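Local atomic coordinates of 2-keto-3-deoxy-D-arabinonate dehydratase (Sulfolobus solfataricus, PDB entry 2Q18), a protein that catalyses the metal-dependent removal of water from 2-dehydro-3-deoxy-D-arabinonate, giving 2,5-dioxopentanoate in a pentose oxidation pathway that leads to 2-oxoglutarate. Residues A[162-167]-A[180-185]; A[204-209]-A[274-279]. One frame throughout, in Å; residues are numbered along the deposited sequence.

Overall arrangement
Both contacts belong to the C-terminal part of the chain characteristic of the FAH family, and their centres lie about 21 Å apart. Contact 1 is wholly buried: it joins the end of strand 156-167 to helix 178-182 at the active site, and its centre is ionic, with a lysine held among an aspartate, a serine and a phosphate. Contact 2 is only partly buried and pairs strands 207-214 and 271-276 of a mixed sheet largely through backbone hydrogen bonds, with isoleucines on the inner face and threonines and waters on the outer. The two meet where Asp163 CB packs on Ile274 CD1, 3.7 Å away; Ile274 and Ile276 also touch Ile161, so this sheet packs on strand 156-167, which carries metal ligand Asp164.

Contact 1. Residues A[162-167]-A[180-185]; sequences MDDVSA and QSKIYA. With PO4 (phosphate ion), chain B.
Lys182 reaches across to Asp164 and Ser166, and its ammonium group is the polar centre of the contact. Lys182 NZ forms a salt bridge with Asp164 OD2 at 2.7 Å, meeting it from above the carboxylate, 42° out of its plane. Lys182 NZ also donates to Ser166 OG at 2.9 Å and to O1 of the phosphate ion at 3.0 Å. A lysine suits this place because a long chain, bent at chi2 (-80°) and then extended to its end, can carry a positive charge from the helix to the carboxylates; Glu143 OE2 is a further salt-bridge partner. Asp164, Glu143 and Glu145 are the enzyme's magnesium ligands, and Lys182 is a substrate-binding residue. The site is thus that of the FAH fold, where acidic residues on neighbouring strands hold the metal. The phosphate probably came from the crystallisation liquor.

In the next shell, Ser166 OG both accepts from the lysine and donates to Asp164 O at 2.8 Å, which fixes the rotation of its hydroxyl. The other carboxylate oxygen of Asp164, OD1, makes its own salt bridge with Lys118, so each oxygen has a lysine partner.

Farther out, the backbones are tied by Ala167 N donating to Ser181 O at 2.9 Å, nearly straight at 170° and on a lone pair. Small side chains allow this approach: Ala167 CB and Ser181 CB stand 4.0 Å apart. Tyr184 crosses Val165 at about a right angle, bringing Tyr184 OH to 3.3 Å from Val165 CG1, while that hydroxyl bonds to Ala132 O.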
# COMPACT_ATOMS: atom_id res chain seq x y z
N MET A 162 22.30 13.61 19.84
CA MET A 162 22.24 14.22 18.51
C MET A 162 23.43 15.13 18.27
O MET A 162 23.89 15.83 19.17
CB MET A 162 20.92 15.00 18.29
CG MET A 162 20.77 15.64 16.88
SD MET A 162 19.07 16.13 16.42
CE MET A 162 18.42 14.52 15.96
N ASP A 163 23.93 15.10 17.03
CA ASP A 163 24.93 16.05 16.58
C ASP A 163 24.23 17.06 15.67
O ASP A 163 23.81 16.72 14.56
CB ASP A 163 26.04 15.32 15.82
CG ASP A 163 27.20 16.23 15.42
OD1 ASP A 163 27.11 17.47 15.60
OD2 ASP A 163 28.22 15.69 14.92
N ASP A 164 24.10 18.29 16.15
CA ASP A 164 23.59 19.39 15.34
C ASP A 164 24.77 20.00 14.58
O ASP A 164 25.40 20.94 15.05
CB ASP A 164 22.88 20.43 16.24
CG ASP A 164 22.40 21.67 15.47
OD1 ASP A 164 22.56 21.74 14.23
OD2 ASP A 164 21.85 22.58 16.12
N VAL A 165 25.05 19.45 13.40
CA VAL A 165 26.19 19.88 12.60
C VAL A 165 25.91 21.28 12.04
O VAL A 165 24.91 21.50 11.35
CB VAL A 165 26.53 18.87 11.46
CG1 VAL A 165 27.85 19.23 10.80
CG2 VAL A 165 26.58 17.44 12.00
N SER A 166 26.81 22.22 12.34
CA SER A 166 26.54 23.64 12.11
C SER A 166 27.67 24.36 11.37
O SER A 166 28.82 24.35 11.82
CB SER A 166 26.29 24.34 13.44
OG SER A 166 25.33 23.63 14.21
N ALA A 167 27.33 24.99 10.24
CA ALA A 167 28.27 25.83 9.52
C ALA A 167 28.39 27.18 10.24
O ALA A 167 27.76 28.17 9.85
CB ALA A 167 27.83 26.01 8.08
N GLN A 180 20.51 28.01 6.34
CA GLN A 180 21.53 27.47 5.44
C GLN A 180 22.67 26.80 6.21
O GLN A 180 23.24 25.81 5.75
CB GLN A 180 22.10 28.57 4.54
CG GLN A 180 21.16 29.03 3.44
CD GLN A 180 21.78 30.12 2.58
OE1 GLN A 180 22.61 29.85 1.71
NE2 GLN A 180 21.36 31.36 2.82
N SER A 181 22.99 27.35 7.38
CA SER A 181 24.07 26.83 8.21
C SER A 181 23.66 25.55 8.93
O SER A 181 24.53 24.82 9.44
CB SER A 181 24.51 27.88 9.22
OG SER A 181 23.65 27.89 10.35
N LYS A 182 22.36 25.28 8.97
CA LYS A 182 21.79 24.19 9.77
C LYS A 182 21.16 23.05 8.98
O LYS A 182 21.15 21.92 9.44
CB LYS A 182 20.74 24.74 10.74
CG LYS A 182 21.28 25.62 11.87
CD LYS A 182 21.85 24.80 13.00
CE LYS A 182 22.27 25.69 14.15
NZ LYS A 182 22.88 24.88 15.25
N ILE A 183 20.61 23.36 7.80
CA ILE A 183 19.76 22.42 7.06
C ILE A 183 20.35 22.06 5.70
O ILE A 183 20.37 22.88 4.78
CB ILE A 183 18.30 22.96 6.86
CG1 ILE A 183 17.74 23.57 8.15
CG2 ILE A 183 17.37 21.85 6.33
CD1 ILE A 183 16.48 24.44 7.96
N TYR A 184 20.81 20.81 5.58
CA TYR A 184 21.43 20.30 4.35
C TYR A 184 21.67 18.79 4.49
O TYR A 184 21.50 18.24 5.58
CB TYR A 184 22.75 21.06 4.05
CG TYR A 184 23.77 20.99 5.17
CD1 TYR A 184 24.74 19.98 5.19
CD2 TYR A 184 23.79 21.94 6.19
CE1 TYR A 184 25.68 19.91 6.21
CE2 TYR A 184 24.73 21.88 7.22
CZ TYR A 184 25.67 20.86 7.22
OH TYR A 184 26.62 20.78 8.22
N ALA A 185 22.04 18.12 3.41
CA ALA A 185 22.27 16.67 3.45
C ALA A 185 23.39 16.34 4.43
O ALA A 185 24.50 16.86 4.30
CB ALA A 185 22.58 16.12 2.06
P PO4 B . 22.21 28.40 17.41
O1 PO4 B . 23.09 27.22 17.05
O2 PO4 B . 21.11 28.52 16.39
O3 PO4 B . 21.64 28.15 18.78
O4 PO4 B . 23.02 29.67 17.44

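Contact 2. Residues A[204-209]-A[274-279]; sequences YSLDIT and ITISNI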
# COMPACT_ATOMS: atom_id res chain seq x y z
N TYR A 204 18.95 15.97 33.73
CA TYR A 204 19.79 17.11 34.08
C TYR A 204 20.99 16.72 34.93
O TYR A 204 21.58 17.56 35.62
CB TYR A 204 18.95 18.22 34.73
CG TYR A 204 17.81 18.68 33.85
CD1 TYR A 204 16.49 18.34 34.15
CD2 TYR A 204 18.05 19.43 32.70
CE1 TYR A 204 15.44 18.75 33.33
CE2 TYR A 204 17.01 19.84 31.87
CZ TYR A 204 15.71 19.50 32.19
OH TYR A 204 14.69 19.91 31.38
N SER A 205 21.36 15.45 34.86
CA SER A 205 22.58 14.95 35.49
C SER A 205 23.26 13.90 34.60
O SER A 205 23.38 12.74 34.98
CB SER A 205 22.28 14.39 36.88
OG SER A 205 23.49 14.16 37.59
N LEU A 206 23.68 14.33 33.42
CA LEU A 206 24.32 13.45 32.44
C LEU A 206 25.57 14.11 31.88
O LEU A 206 25.57 15.31 31.59
CB LEU A 206 23.36 13.12 31.29
CG LEU A 206 21.97 12.53 31.54
CD1 LEU A 206 21.15 12.57 30.26
CD2 LEU A 206 22.03 11.11 32.10
N ASP A 207 26.63 13.32 31.72
CA ASP A 207 27.86 13.82 31.12
C ASP A 207 27.82 13.70 29.60
O ASP A 207 27.50 12.64 29.07
CB ASP A 207 29.08 13.09 31.68
CG ASP A 207 29.34 13.43 33.14
OD1 ASP A 207 29.54 14.62 33.46
OD2 ASP A 207 29.33 12.49 33.98
N ILE A 208 28.15 14.79 28.92
CA ILE A 208 28.27 14.80 27.46
C ILE A 208 29.74 15.05 27.12
O ILE A 208 30.33 16.02 27.59
CB ILE A 208 27.39 15.90 26.81
CG1 ILE A 208 25.92 15.73 27.23
CG2 ILE A 208 27.55 15.89 25.28
CD1 ILE A 208 24.98 16.81 26.71
N THR A 209 30.32 14.16 26.32
CA THR A 209 31.72 14.31 25.91
C THR A 209 31.81 14.30 24.39
O THR A 209 31.29 13.40 23.74
CB THR A 209 32.60 13.17 26.48
OG1 THR A 209 32.39 13.07 27.90
CG2 THR A 209 34.09 13.43 26.20
N ILE A 274 30.57 11.31 20.15
CA ILE A 274 29.82 11.99 21.20
C ILE A 274 29.27 10.96 22.16
O ILE A 274 28.52 10.06 21.77
CB ILE A 274 28.68 12.89 20.64
CG1 ILE A 274 29.24 13.92 19.66
CG2 ILE A 274 27.93 13.58 21.79
CD1 ILE A 274 28.22 14.49 18.69
N THR A 275 29.64 11.11 23.43
CA THR A 275 29.22 10.20 24.47
C THR A 275 28.26 10.91 25.42
O THR A 275 28.50 12.06 25.80
CB THR A 275 30.44 9.66 25.26
OG1 THR A 275 31.39 9.11 24.35
CG2 THR A 275 30.02 8.57 26.26
N ILE A 276 27.16 10.24 25.75
CA ILE A 276 26.26 10.71 26.79
C ILE A 276 25.98 9.57 27.76
O ILE A 276 25.73 8.44 27.34
CB ILE A 276 24.92 11.28 26.22
CG1 ILE A 276 25.20 12.49 25.31
CG2 ILE A 276 23.97 11.67 27.36
CD1 ILE A 276 23.96 13.23 24.82
N SER A 277 26.05 9.88 29.06
CA SER A 277 25.76 8.91 30.12
C SER A 277 24.43 8.20 29.89
O SER A 277 23.42 8.85 29.58
CB SER A 277 25.73 9.61 31.49
OG SER A 277 26.88 10.40 31.70
N ASN A 278 24.45 6.88 30.04
CA ASN A 278 23.25 6.03 29.97
C ASN A 278 22.68 5.80 28.57
O ASN A 278 21.74 5.03 28.40
CB ASN A 278 22.16 6.52 30.94
CG ASN A 278 22.63 6.52 32.39
OD1 ASN A 278 23.06 5.50 32.92
ND2 ASN A 278 22.53 7.68 33.03
N ILE A 279 23.26 6.46 27.57
CA ILE A 279 22.81 6.30 26.19
C ILE A 279 23.86 5.55 25.36
O ILE A 279 23.57 4.48 24.81
CB ILE A 279 22.42 7.66 25.52
CG1 ILE A 279 21.38 8.39 26.37
CG2 ILE A 279 21.91 7.43 24.09
CD1 ILE A 279 21.01 9.80 25.89
O HOH W 1 30.19 11.74 28.52
O HOH W 2 33.00 10.68 23.11
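Thr275 O is gripped twice: Thr209 N donates to it at 2.8 Å, in the carbonyl plane, and water 1 donates at 3.2 Å. The same water lies 2.6 Å from Thr209 OG1, so it links the threonine side chain to the partner strand. The return bond, Thr275 N to Thr209 O, is also 2.8 Å and completes the hydrogen-bonded pair. Farther along the strands, water 2 makes a second bridge, donating to Thr209 O and bonding to Thr275 OG1, which is also hydrogen-bonded to Thr281 OG1. Threonine fits this partly exposed face, its branched CB favouring the extended chain and its hydroxyl meeting water.

Ile208 and Ile276, the non-hydrogen-bonded pair, point the other way. Their side chains lie side by side, Ile208 CG1 to Ile276 CG1 at 3.8 Å, and Ile274 CG2 joins Ile208 CG2 on the same face. Branched aliphatic chains suit this buried face, packed on Pro144 and Ile161 of strands 140-150 and 156-167.

Just past the end of strand 271-276, Ser277 continues the pairing with Asp207. Ser277 N donates to Asp207 O, and Ser277 OG accepts from Asp207 N at 2.9 Å, a side-chain oxygen standing in for a backbone carbonyl. A chi1 of -51° sets this OG anti to the serine's carbonyl carbon, where it meets the N-H of Asp207. Leu206 closes the end, setting CD1 against Ile276 CG2 and Leu206 CD2 3.6 Å from Asn278 ND2. Asn278, with its positive phi of 74°, sits in the turn between strands 271-276 and 280-288. The two segments thus form an antiparallel pairing, 172° between strand directions, within the mixed sheet of the FAH fold.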